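Local structure of nidogen-1 (Mus musculus, 1GL4) at residues A[246-258]-A[267-279]. The protein is a sulfated basement-membrane glycoprotein that associates tightly with laminin and binds collagen IV and perlecan, the last through the G2 beta-barrel domain to which this hairpin belongs. Residues are numbered along the deposited sequence; the frame is centred on the assembly and turned at random.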
# COMPACT_ATOMS: atom_id res chain seq x y z
N PRO A 246 2.53 -21.15 -7.81
CA PRO A 246 1.14 -21.59 -7.96
C PRO A 246 0.52 -20.91 -9.18
O PRO A 246 0.83 -19.75 -9.47
CB PRO A 246 0.49 -21.14 -6.65
CG PRO A 246 1.63 -21.18 -5.68
CD PRO A 246 2.75 -20.57 -6.48
N SER A 247 -0.35 -21.62 -9.88
CA SER A 247 -1.00 -21.05 -11.06
C SER A 247 -2.01 -19.98 -10.66
O SER A 247 -2.32 -19.09 -11.45
CB SER A 247 -1.67 -22.16 -11.89
OG SER A 247 -2.43 -23.03 -11.07
N THR A 248 -2.53 -20.07 -9.44
CA THR A 248 -3.50 -19.11 -8.93
C THR A 248 -3.31 -18.87 -7.44
O THR A 248 -3.19 -19.82 -6.66
CB THR A 248 -4.95 -19.59 -9.15
OG1 THR A 248 -5.16 -19.88 -10.54
CG2 THR A 248 -5.94 -18.51 -8.71
N GLN A 249 -3.27 -17.60 -7.03
CA GLN A 249 -3.14 -17.24 -5.62
C GLN A 249 -4.26 -16.26 -5.27
O GLN A 249 -4.68 -15.46 -6.11
CB GLN A 249 -1.77 -16.60 -5.35
CG GLN A 249 -0.58 -17.53 -5.64
CD GLN A 249 0.76 -16.91 -5.31
OE1 GLN A 249 1.82 -17.49 -5.58
NE2 GLN A 249 0.74 -15.72 -4.71
N GLN A 250 -4.74 -16.31 -4.03
CA GLN A 250 -5.82 -15.42 -3.62
C GLN A 250 -5.38 -14.33 -2.66
O GLN A 250 -4.77 -14.61 -1.63
CB GLN A 250 -6.96 -16.23 -3.00
CG GLN A 250 -8.08 -15.39 -2.40
CD GLN A 250 -9.17 -16.23 -1.77
OE1 GLN A 250 -9.66 -15.93 -0.69
NE2 GLN A 250 -9.56 -17.30 -2.46
N LEU A 251 -5.70 -13.09 -3.01
CA LEU A 251 -5.36 -11.95 -2.16
C LEU A 251 -6.62 -11.56 -1.39
O LEU A 251 -7.67 -11.29 -1.98
CB LEU A 251 -4.90 -10.75 -3.00
CG LEU A 251 -4.41 -9.52 -2.21
CD1 LEU A 251 -3.01 -9.79 -1.67
CD2 LEU A 251 -4.38 -8.28 -3.12
N SER A 252 -6.52 -11.56 -0.06
CA SER A 252 -7.64 -11.19 0.80
C SER A 252 -7.38 -9.78 1.33
O SER A 252 -6.34 -9.53 1.97
CB SER A 252 -7.77 -12.19 1.96
OG SER A 252 -8.07 -13.49 1.46
N VAL A 253 -8.31 -8.87 1.06
CA VAL A 253 -8.16 -7.47 1.46
C VAL A 253 -9.24 -7.01 2.44
O VAL A 253 -10.41 -7.35 2.28
CB VAL A 253 -8.23 -6.55 0.22
CG1 VAL A 253 -7.99 -5.10 0.63
CG2 VAL A 253 -7.21 -6.99 -0.82
N ASP A 254 -8.83 -6.22 3.43
CA ASP A 254 -9.78 -5.70 4.42
C ASP A 254 -9.27 -4.42 5.07
O ASP A 254 -8.16 -3.97 4.80
CB ASP A 254 -10.05 -6.76 5.50
CG ASP A 254 -9.00 -6.77 6.59
OD1 ASP A 254 -7.81 -7.03 6.28
OD2 ASP A 254 -9.35 -6.51 7.75
N SER A 255 -10.10 -3.83 5.93
CA SER A 255 -9.75 -2.60 6.64
C SER A 255 -9.32 -1.50 5.68
O SER A 255 -8.32 -0.81 5.92
CB SER A 255 -8.64 -2.88 7.65
OG SER A 255 -8.97 -3.98 8.49
N VAL A 256 -10.08 -1.33 4.60
CA VAL A 256 -9.77 -0.32 3.60
C VAL A 256 -10.26 1.06 4.01
O VAL A 256 -11.40 1.22 4.45
CB VAL A 256 -10.41 -0.68 2.24
CG1 VAL A 256 -10.03 0.35 1.19
CG2 VAL A 256 -9.97 -2.06 1.80
N PHE A 257 -9.38 2.06 3.86
CA PHE A 257 -9.70 3.45 4.19
C PHE A 257 -9.18 4.36 3.09
O PHE A 257 -8.05 4.18 2.62
CB PHE A 257 -9.03 3.90 5.49
CG PHE A 257 -9.60 3.29 6.74
CD1 PHE A 257 -9.22 2.02 7.14
CD2 PHE A 257 -10.49 4.01 7.53
CE1 PHE A 257 -9.72 1.47 8.33
CE2 PHE A 257 -11.00 3.47 8.71
CZ PHE A 257 -10.61 2.20 9.11
N VAL A 258 -9.99 5.32 2.67
CA VAL A 258 -9.56 6.27 1.64
C VAL A 258 -9.94 7.66 2.14
O VAL A 258 -10.98 7.83 2.78
CB VAL A 258 -10.23 5.98 0.26
CG1 VAL A 258 -9.91 4.57 -0.18
CG2 VAL A 258 -11.74 6.20 0.34
N LEU A 267 -3.95 12.96 -0.77
CA LEU A 267 -4.80 11.80 -0.99
C LEU A 267 -4.18 10.64 -0.20
O LEU A 267 -2.98 10.38 -0.33
CB LEU A 267 -4.84 11.49 -2.49
CG LEU A 267 -5.69 10.36 -3.07
CD1 LEU A 267 -7.17 10.62 -2.85
CD2 LEU A 267 -5.38 10.28 -4.57
N ARG A 268 -4.99 9.96 0.61
CA ARG A 268 -4.50 8.84 1.42
C ARG A 268 -5.27 7.53 1.20
O ARG A 268 -6.50 7.51 1.12
CB ARG A 268 -4.57 9.22 2.91
CG ARG A 268 -3.71 10.44 3.30
CD ARG A 268 -3.90 10.80 4.78
NE ARG A 268 -3.03 11.90 5.21
CZ ARG A 268 -1.70 11.81 5.32
NH1 ARG A 268 -1.09 10.67 5.04
NH2 ARG A 268 -0.99 12.86 5.72
N TYR A 269 -4.52 6.43 1.11
CA TYR A 269 -5.08 5.09 0.91
C TYR A 269 -4.44 4.13 1.92
O TYR A 269 -3.22 4.15 2.10
CB TYR A 269 -4.77 4.56 -0.49
CG TYR A 269 -5.32 5.36 -1.66
CD1 TYR A 269 -4.49 5.69 -2.74
CD2 TYR A 269 -6.67 5.71 -1.73
CE1 TYR A 269 -4.99 6.33 -3.86
CE2 TYR A 269 -7.18 6.36 -2.87
CZ TYR A 269 -6.34 6.66 -3.92
OH TYR A 269 -6.82 7.27 -5.06
N ALA A 270 -5.25 3.30 2.57
CA ALA A 270 -4.71 2.32 3.52
C ALA A 270 -5.49 1.02 3.44
O ALA A 270 -6.72 1.03 3.32
CB ALA A 270 -4.77 2.88 4.94
N LEU A 271 -4.78 -0.10 3.46
CA LEU A 271 -5.42 -1.41 3.41
C LEU A 271 -4.56 -2.56 3.96
O LEU A 271 -3.33 -2.50 3.96
CB LEU A 271 -5.90 -1.74 1.99
CG LEU A 271 -5.16 -1.38 0.70
CD1 LEU A 271 -5.95 -1.94 -0.49
CD2 LEU A 271 -5.03 0.11 0.55
N SER A 272 -5.24 -3.61 4.42
CA SER A 272 -4.59 -4.79 4.98
C SER A 272 -4.66 -5.95 3.99
O SER A 272 -5.70 -6.18 3.37
CB SER A 272 -5.25 -5.15 6.30
OG SER A 272 -5.04 -4.11 7.24
N ASN A 273 -3.56 -6.69 3.87
CA ASN A 273 -3.47 -7.78 2.89
C ASN A 273 -2.86 -9.10 3.36
O ASN A 273 -1.89 -9.10 4.12
CB ASN A 273 -2.64 -7.29 1.69
CG ASN A 273 -3.16 -6.00 1.11
OD1 ASN A 273 -3.84 -6.00 0.09
ND2 ASN A 273 -2.86 -4.88 1.77
N SER A 274 -3.42 -10.20 2.87
CA SER A 274 -2.95 -11.56 3.13
C SER A 274 -2.97 -12.31 1.80
O SER A 274 -3.91 -12.15 1.02
CB SER A 274 -3.86 -12.29 4.12
OG SER A 274 -3.61 -11.87 5.46
N ILE A 275 -1.95 -13.12 1.53
CA ILE A 275 -1.90 -13.87 0.28
C ILE A 275 -1.82 -15.38 0.58
O ILE A 275 -1.03 -15.82 1.42
CB ILE A 275 -0.67 -13.43 -0.59
CG1 ILE A 275 -0.78 -14.02 -2.00
CG2 ILE A 275 0.63 -13.87 0.05
CD1 ILE A 275 -1.82 -13.36 -2.86
N GLY A 276 -2.66 -16.16 -0.09
CA GLY A 276 -2.68 -17.59 0.13
C GLY A 276 -3.49 -18.38 -0.88
O GLY A 276 -3.77 -17.90 -1.97
N PRO A 277 -3.89 -19.62 -0.53
CA PRO A 277 -4.67 -20.48 -1.42
C PRO A 277 -6.11 -20.01 -1.67
O PRO A 277 -6.68 -19.27 -0.87
CB PRO A 277 -4.62 -21.83 -0.71
CG PRO A 277 -4.64 -21.43 0.73
CD PRO A 277 -3.64 -20.29 0.76
N VAL A 278 -6.69 -20.44 -2.79
CA VAL A 278 -8.06 -20.10 -3.13
C VAL A 278 -9.01 -20.83 -2.18
O VAL A 278 -8.98 -22.05 -2.09
CB VAL A 278 -8.40 -20.52 -4.58
CG1 VAL A 278 -9.84 -20.17 -4.91
CG2 VAL A 278 -7.45 -19.83 -5.56
N ARG A 279 -9.85 -20.07 -1.48
CA ARG A 279 -10.81 -20.66 -0.55
C ARG A 279 -12.23 -20.29 -0.96
O ARG A 279 -12.98 -21.20 -1.38
CB ARG A 279 -10.55 -20.15 0.87
CG ARG A 279 -9.17 -20.46 1.42
CD ARG A 279 -9.00 -19.91 2.84
NE ARG A 279 -7.64 -20.07 3.35
CZ ARG A 279 -7.07 -21.25 3.62
NH1 ARG A 279 -7.73 -22.38 3.42
NH2 ARG A 279 -5.83 -21.29 4.09
OXT ARG A 279 -12.57 -19.09 -0.88
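Leu251 and Ile275 face each other across the C-terminal beta hairpin of the nidogen G2 barrel, an instructive case of two antiparallel strands (177° between their axes) that divide a packed interior face from an outer face of mixed polar and apolar residues. On the inner face, Leu251, Val253, Val258, Tyr269, Asn273 and Ile275 form the tight side. Ile275 has CG1 anti to the backbone nitrogen (chi1 -169°), and the bend at the next bond leads CD1 toward the neighbouring strand, where it meets Leu251 CD1 at 3.9 Å. Further along, the Val253 and Leu271 side chains cross, CG1 against CD1, at the same separation, while Val253 CG2 lies beside Asn273 OD1. Val258 CG1 comes in at the edge of the Tyr269 ring, 3.8 Å from CD2, and the ring's OH is bonded to Leu102 O.

Side-chain contacts between the strands are sparser on the outer face, where Ala270 CB and Phe257 CB are 4.4 Å apart. Another protein's chain covers part of it, stacking an aromatic side chain on the Phe257 ring; Arg268, implicated in perlecan binding, bonds to that chain's backbone. The solvent side is the C-terminal end, where Val278 and Arg279 are exposed.

Between Asp254 and Phe257 the register slips by one residue, a beta bulge in which Ser255 has a positive phi. Its carbonyl and Ser272 OG are both held by Arg86. Asp254 OD1 rests 3.2 Å from Ser272 CB, and replacing Asp254 with alanine would probably deprive the bulge serine of its carboxylate acceptor, leaving its hydroxyl freer to turn. That bond runs 2.7 Å from Ser255 OG to Asp254 OD2, arriving 64° out of the carboxylate plane.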